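PDB 5A99: polyhedrin, which forms the crystalline matrix of cypovirus polyhedra, the microcrystalline occlusion bodies that probably protect embedded virus particles outside the insect host. Local coordinates for residues F113-R127 with S145-R157. Numbering follows the deposited sequence.
Sequences FIVQGDVDLGSVWFR and SERAENYIGPLMR
W125 CD1 lies over one face of the Y151 ring, offset toward its rim and 3.7 Å from Y151 CE1. The W125 five-membered ring and the Y151 ring are inclined at 46°. Y151 OH donates a very short bond, 2.5 Å, to E146 OE1, which lies in the ring plane; K207 of the second subunit forms a salt bridge with E146 OE2. R127 CB lies over one face of the W125 indole, R127 NH1 is in plane at its edge, and W125 CZ2 covers one face of the guanidinium. Y32 and D214 of the second subunit bind that guanidinium, and R211 of the same subunit makes a cation-pi contact with W125. Also at the indole edge, water 2 accepts from W125 NE1 at 2.9 Å and donates to S145 O. The F113 ring has F126 CD1 over one face and I152 CD1 at its edge, with F113 CD2 3.9 Å from I152 CD1. With chi1 at 58°, I152 tucks CG1 between its own N and C, which sends CD1 to F126 CB, 3.6 Å away. The bend at the end of M156 (chi3 90°) brings CE to V115 CG2, 4.1 Å away, while SD lies against V124 CG1. F126 N donates to N150 O at 2.9 Å. I152 N gives V124 O a weak bond. Water 1 donates to V124 O and L121 O and accepts from G153 N. Loop 145-157 is thus held to the turn at 121-124 and to strand 125-129 by one good and one weak backbone bond and two waters. The waters satisfy W125 NE1, G153 N and the carbonyls of L121, V124 and S145, while the side toward strand 110-116 is apolar packing.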
loop_
_atom_site.group_PDB
_atom_site.type_symbol
_atom_site.label_atom_id
_atom_site.label_comp_id
_atom_site.label_asym_id
_atom_site.label_seq_id
_atom_site.Cartn_x
_atom_site.Cartn_y
_atom_site.Cartn_z
ATOM N N PHE A 113 -0.996 -0.697 -21.501
ATOM C CA PHE A 113 -1.861 -0.977 -20.359
ATOM C C PHE A 113 -2.942 -1.943 -20.821
ATOM O O PHE A 113 -3.625 -1.686 -21.814
ATOM C CB PHE A 113 -2.452 0.334 -19.830
ATOM C CG PHE A 113 -3.388 0.165 -18.668
ATOM C CD1 PHE A 113 -2.931 -0.329 -17.453
ATOM C CD2 PHE A 113 -4.725 0.516 -18.779
ATOM C CE1 PHE A 113 -3.791 -0.466 -16.370
ATOM C CE2 PHE A 113 -5.589 0.380 -17.698
ATOM C CZ PHE A 113 -5.115 -0.118 -16.495
ATOM N N ILE A 114 -3.061 -3.071 -20.120
ATOM C CA ILE A 114 -4.009 -4.118 -20.478
ATOM C C ILE A 114 -4.856 -4.539 -19.291
ATOM O O ILE A 114 -4.339 -4.886 -18.224
ATOM C CB ILE A 114 -3.305 -5.383 -21.039
ATOM C CG1 ILE A 114 -2.354 -5.007 -22.176
ATOM C CG2 ILE A 114 -4.336 -6.399 -21.541
ATOM C CD1 ILE A 114 -1.279 -6.021 -22.409
ATOM N N VAL A 115 -6.169 -4.498 -19.491
ATOM C CA VAL A 115 -7.120 -4.999 -18.517
ATOM C C VAL A 115 -7.769 -6.242 -19.111
ATOM O O VAL A 115 -8.058 -6.296 -20.300
ATOM C CB VAL A 115 -8.189 -3.950 -18.157
ATOM C CG1 VAL A 115 -7.534 -2.758 -17.464
ATOM C CG2 VAL A 115 -8.957 -3.510 -19.396
ATOM N N GLN A 116 -7.934 -7.257 -18.279
ATOM C CA GLN A 116 -8.459 -8.542 -18.714
ATOM C C GLN A 116 -9.381 -9.128 -17.659
ATOM O O GLN A 116 -9.144 -8.979 -16.464
ATOM C CB GLN A 116 -7.314 -9.519 -18.986
ATOM C CG GLN A 116 -7.783 -10.903 -19.407
ATOM C CD GLN A 116 -6.619 -11.872 -19.671
ATOM O OE1 GLN A 116 -5.614 -11.503 -20.276
ATOM N NE2 GLN A 116 -6.767 -13.115 -19.230
ATOM N N GLY A 117 -10.419 -9.812 -18.122
ATOM C CA GLY A 117 -11.446 -10.357 -17.262
ATOM C C GLY A 117 -12.779 -9.743 -17.626
ATOM O O GLY A 117 -12.881 -9.047 -18.643
ATOM N N ASP A 118 -13.802 -10.015 -16.815
ATOM C CA ASP A 118 -15.110 -9.418 -17.029
ATOM C C ASP A 118 -15.059 -8.027 -16.430
ATOM O O ASP A 118 -15.597 -7.772 -15.348
ATOM C CB ASP A 118 -16.219 -10.246 -16.367
ATOM C CG ASP A 118 -17.599 -9.708 -16.670
ATOM O OD1 ASP A 118 -17.775 -9.136 -17.764
ATOM O OD2 ASP A 118 -18.502 -9.852 -15.817
ATOM N N VAL A 119 -14.380 -7.123 -17.122
ATOM C CA VAL A 119 -14.178 -5.802 -16.560
ATOM C C VAL A 119 -15.329 -4.862 -16.908
ATOM O O VAL A 119 -15.962 -4.972 -17.964
ATOM C CB VAL A 119 -12.836 -5.173 -17.010
ATOM C CG1 VAL A 119 -11.693 -6.127 -16.771
ATOM C CG2 VAL A 119 -12.886 -4.779 -18.441
ATOM N N ASP A 120 -15.585 -3.945 -15.989
ATOM C CA ASP A 120 -16.480 -2.842 -16.215
ATOM C C ASP A 120 -15.700 -1.805 -16.999
ATOM O O ASP A 120 -14.874 -1.080 -16.445
ATOM C CB ASP A 120 -16.926 -2.260 -14.882
ATOM C CG ASP A 120 -17.680 -0.967 -15.041
ATOM O OD1 ASP A 120 -18.134 -0.669 -16.168
ATOM O OD2 ASP A 120 -17.836 -0.248 -14.032
ATOM N N LEU A 121 -15.944 -1.751 -18.297
ATOM C CA LEU A 121 -15.188 -0.857 -19.165
ATOM C C LEU A 121 -15.376 0.616 -18.788
ATOM O O LEU A 121 -14.460 1.417 -18.953
ATOM C CB LEU A 121 -15.567 -1.088 -20.623
ATOM C CG LEU A 121 -15.073 -2.394 -21.251
ATOM C CD1 LEU A 121 -15.721 -2.624 -22.616
ATOM C CD2 LEU A 121 -13.564 -2.395 -21.368
ATOM N N GLY A 122 -16.556 0.962 -18.278
ATOM C CA GLY A 122 -16.819 2.303 -17.787
ATOM C C GLY A 122 -16.038 2.663 -16.532
ATOM O O GLY A 122 -16.025 3.814 -16.113
ATOM N N SER A 123 -15.393 1.685 -15.918
ATOM C CA SER A 123 -14.574 1.958 -14.742
ATOM C C SER A 123 -13.094 2.050 -15.110
ATOM O O SER A 123 -12.260 2.396 -14.282
ATOM C CB SER A 123 -14.783 0.879 -13.678
ATOM O OG SER A 123 -14.094 -0.315 -14.004
ATOM N N VAL A 124 -12.750 1.731 -16.349
ATOM C CA VAL A 124 -11.336 1.722 -16.711
ATOM C C VAL A 124 -10.781 3.148 -16.809
ATOM O O VAL A 124 -11.189 3.932 -17.664
ATOM C CB VAL A 124 -11.073 0.953 -18.018
ATOM C CG1 VAL A 124 -9.617 1.050 -18.373
ATOM C CG2 VAL A 124 -11.493 -0.502 -17.872
ATOM N N TRP A 125 -9.850 3.463 -15.911
ATOM C CA TRP A 125 -9.344 4.813 -15.747
ATOM C C TRP A 125 -7.828 4.754 -15.680
ATOM O O TRP A 125 -7.263 3.922 -14.988
ATOM C CB TRP A 125 -9.935 5.421 -14.471
ATOM C CG TRP A 125 -9.345 6.740 -14.082
ATOM C CD1 TRP A 125 -9.633 7.957 -14.629
ATOM C CD2 TRP A 125 -8.386 6.984 -13.040
ATOM N NE1 TRP A 125 -8.908 8.940 -14.005
ATOM C CE2 TRP A 125 -8.138 8.374 -13.024
ATOM C CE3 TRP A 125 -7.716 6.169 -12.124
ATOM C CZ2 TRP A 125 -7.247 8.964 -12.129
ATOM C CZ3 TRP A 125 -6.830 6.764 -11.223
ATOM C CH2 TRP A 125 -6.601 8.143 -11.239
ATOM N N PHE A 126 -7.166 5.642 -16.405
ATOM C CA PHE A 126 -5.726 5.558 -16.574
ATOM C C PHE A 126 -5.187 6.976 -16.757
ATOM O O PHE A 126 -5.641 7.702 -17.636
ATOM C CB PHE A 126 -5.412 4.671 -17.792
ATOM C CG PHE A 126 -3.951 4.495 -18.057
ATOM C CD1 PHE A 126 -3.219 3.520 -17.395
ATOM C CD2 PHE A 126 -3.306 5.303 -18.979
ATOM C CE1 PHE A 126 -1.870 3.372 -17.642
ATOM C CE2 PHE A 126 -1.953 5.161 -19.229
ATOM C CZ PHE A 126 -1.235 4.197 -18.568
ATOM N N ARG A 127 -4.236 7.374 -15.913
ATOM C CA ARG A 127 -3.744 8.750 -15.919
ATOM C C ARG A 127 -2.250 8.786 -15.691
ATOM O O ARG A 127 -1.758 8.335 -14.651
ATOM C CB ARG A 127 -4.446 9.581 -14.830
ATOM C CG ARG A 127 -4.086 11.084 -14.832
ATOM C CD ARG A 127 -4.696 11.779 -13.651
ATOM N NE ARG A 127 -4.153 11.226 -12.410
ATOM C CZ ARG A 127 -4.704 11.369 -11.213
ATOM N NH1 ARG A 127 -5.832 12.045 -11.071
ATOM N NH2 ARG A 127 -4.121 10.831 -10.148
ATOM N N SER A 145 -9.562 15.733 -10.339
ATOM C CA SER A 145 -9.408 14.279 -10.269
ATOM C C SER A 145 -10.230 13.531 -11.321
ATOM O O SER A 145 -10.052 12.331 -11.519
ATOM C CB SER A 145 -9.827 13.789 -8.894
ATOM O OG SER A 145 -11.201 14.043 -8.685
ATOM N N GLU A 146 -11.143 14.242 -11.973
ATOM C CA GLU A 146 -12.022 13.642 -12.965
ATOM C C GLU A 146 -11.893 14.340 -14.322
ATOM O O GLU A 146 -12.356 15.472 -14.501
ATOM C CB GLU A 146 -13.477 13.709 -12.502
ATOM C CG GLU A 146 -13.783 12.945 -11.218
ATOM C CD GLU A 146 -13.723 11.433 -11.393
ATOM O OE1 GLU A 146 -13.482 10.954 -12.532
ATOM O OE2 GLU A 146 -13.919 10.724 -10.380
ATOM N N ARG A 147 -11.253 13.656 -15.266
ATOM C CA ARG A 147 -11.148 14.133 -16.641
ATOM C C ARG A 147 -11.528 13.006 -17.601
ATOM O O ARG A 147 -10.977 11.901 -17.524
ATOM C CB ARG A 147 -9.728 14.628 -16.954
ATOM C CG ARG A 147 -9.253 15.862 -16.173
ATOM C CD ARG A 147 -10.125 17.071 -16.440
ATOM N NE ARG A 147 -9.473 18.312 -16.033
ATOM C CZ ARG A 147 -10.100 19.470 -15.854
ATOM N NH1 ARG A 147 -11.418 19.570 -16.021
ATOM N NH2 ARG A 147 -9.401 20.537 -15.508
ATOM N N ALA A 148 -12.466 13.297 -18.501
ATOM C CA ALA A 148 -12.980 12.319 -19.457
ATOM C C ALA A 148 -11.852 11.637 -20.237
ATOM O O ALA A 148 -11.954 10.466 -20.583
ATOM C CB ALA A 148 -13.963 12.992 -20.419
ATOM N N GLU A 149 -10.779 12.373 -20.490
ATOM C CA GLU A 149 -9.659 11.872 -21.274
ATOM C C GLU A 149 -9.061 10.625 -20.641
ATOM O O GLU A 149 -8.538 9.747 -21.329
ATOM C CB GLU A 149 -8.580 12.953 -21.398
ATOM C CG GLU A 149 -8.905 14.031 -22.413
ATOM C CD GLU A 149 -9.642 15.223 -21.818
ATOM O OE1 GLU A 149 -10.119 15.153 -20.656
ATOM O OE2 GLU A 149 -9.746 16.234 -22.535
ATOM N N ASN A 150 -9.125 10.562 -19.318
ATOM C CA ASN A 150 -8.532 9.455 -18.591
ATOM C C ASN A 150 -9.432 8.225 -18.496
ATOM O O ASN A 150 -8.997 7.177 -18.023
ATOM C CB ASN A 150 -8.119 9.909 -17.194
ATOM C CG ASN A 150 -7.078 11.015 -17.227
ATOM O OD1 ASN A 150 -6.115 10.962 -17.991
ATOM N ND2 ASN A 150 -7.266 12.020 -16.395
ATOM N N TYR A 151 -10.677 8.350 -18.947
ATOM C CA TYR A 151 -11.577 7.197 -19.029
ATOM C C TYR A 151 -11.425 6.589 -20.416
ATOM O O TYR A 151 -12.169 6.914 -21.357
ATOM C CB TYR A 151 -13.017 7.594 -18.688
ATOM C CG TYR A 151 -13.150 7.856 -17.199
ATOM C CD1 TYR A 151 -12.879 9.109 -16.676
ATOM C CD2 TYR A 151 -13.447 6.828 -16.310
ATOM C CE1 TYR A 151 -12.941 9.351 -15.325
ATOM C CE2 TYR A 151 -13.514 7.061 -14.947
ATOM C CZ TYR A 151 -13.270 8.324 -14.461
ATOM O OH TYR A 151 -13.345 8.563 -13.105
ATOM N N ILE A 152 -10.437 5.696 -20.511
ATOM C CA ILE A 152 -9.847 5.307 -21.792
ATOM C C ILE A 152 -10.524 4.131 -22.489
ATOM O O ILE A 152 -10.108 3.749 -23.590
ATOM C CB ILE A 152 -8.354 4.952 -21.625
ATOM C CG1 ILE A 152 -8.181 3.812 -20.611
ATOM C CG2 ILE A 152 -7.563 6.175 -21.144
ATOM C CD1 ILE A 152 -6.874 3.079 -20.728
ATOM N N GLY A 153 -11.550 3.563 -21.862
ATOM C CA GLY A 153 -12.221 2.378 -22.387
ATOM C C GLY A 153 -12.387 2.314 -23.896
ATOM O O GLY A 153 -11.977 1.351 -24.528
ATOM N N PRO A 154 -13.006 3.335 -24.494
ATOM C CA PRO A 154 -13.294 3.272 -25.934
ATOM C C PRO A 154 -12.044 3.440 -26.798
ATOM O O PRO A 154 -12.027 3.006 -27.947
ATOM C CB PRO A 154 -14.279 4.427 -26.143
ATOM C CG PRO A 154 -13.920 5.422 -25.094
ATOM C CD PRO A 154 -13.470 4.596 -23.892
ATOM N N LEU A 155 -11.002 4.038 -26.236
ATOM C CA LEU A 155 -9.749 4.217 -26.956
ATOM C C LEU A 155 -8.952 2.924 -27.008
ATOM O O LEU A 155 -7.937 2.835 -27.705
ATOM C CB LEU A 155 -8.889 5.272 -26.281
ATOM C CG LEU A 155 -9.511 6.643 -26.051
ATOM C CD1 LEU A 155 -8.415 7.581 -25.564
ATOM C CD2 LEU A 155 -10.208 7.180 -27.327
ATOM N N MET A 156 -9.383 1.937 -26.238
ATOM C CA MET A 156 -8.634 0.694 -26.157
ATOM C C MET A 156 -8.993 -0.216 -27.321
ATOM O O MET A 156 -10.033 -0.051 -27.971
ATOM C CB MET A 156 -8.888 -0.021 -24.828
ATOM C CG MET A 156 -8.685 0.862 -23.612
ATOM S SD MET A 156 -8.988 0.020 -22.061
ATOM C CE MET A 156 -7.354 -0.609 -21.725
ATOM N N ARG A 157 -8.102 -1.163 -27.586
ATOM C CA ARG A 157 -8.300 -2.144 -28.634
ATOM C C ARG A 157 -8.389 -3.510 -27.991
ATOM O O ARG A 157 -7.447 -3.972 -27.337
ATOM C CB ARG A 157 -7.172 -2.105 -29.664
ATOM C CG ARG A 157 -7.219 -0.884 -30.573
ATOM C CD ARG A 157 -6.089 -0.902 -31.591
ATOM N NE ARG A 157 -6.159 -2.058 -32.489
ATOM C CZ ARG A 157 -5.125 -2.847 -32.784
ATOM N NH1 ARG A 157 -3.939 -2.622 -32.241
ATOM N NH2 ARG A 157 -5.269 -3.863 -33.626
HETATM O O HOH W 1 -12.974 3.931 -19.570
HETATM O O HOH W 2 -9.019 11.821 -14.385
#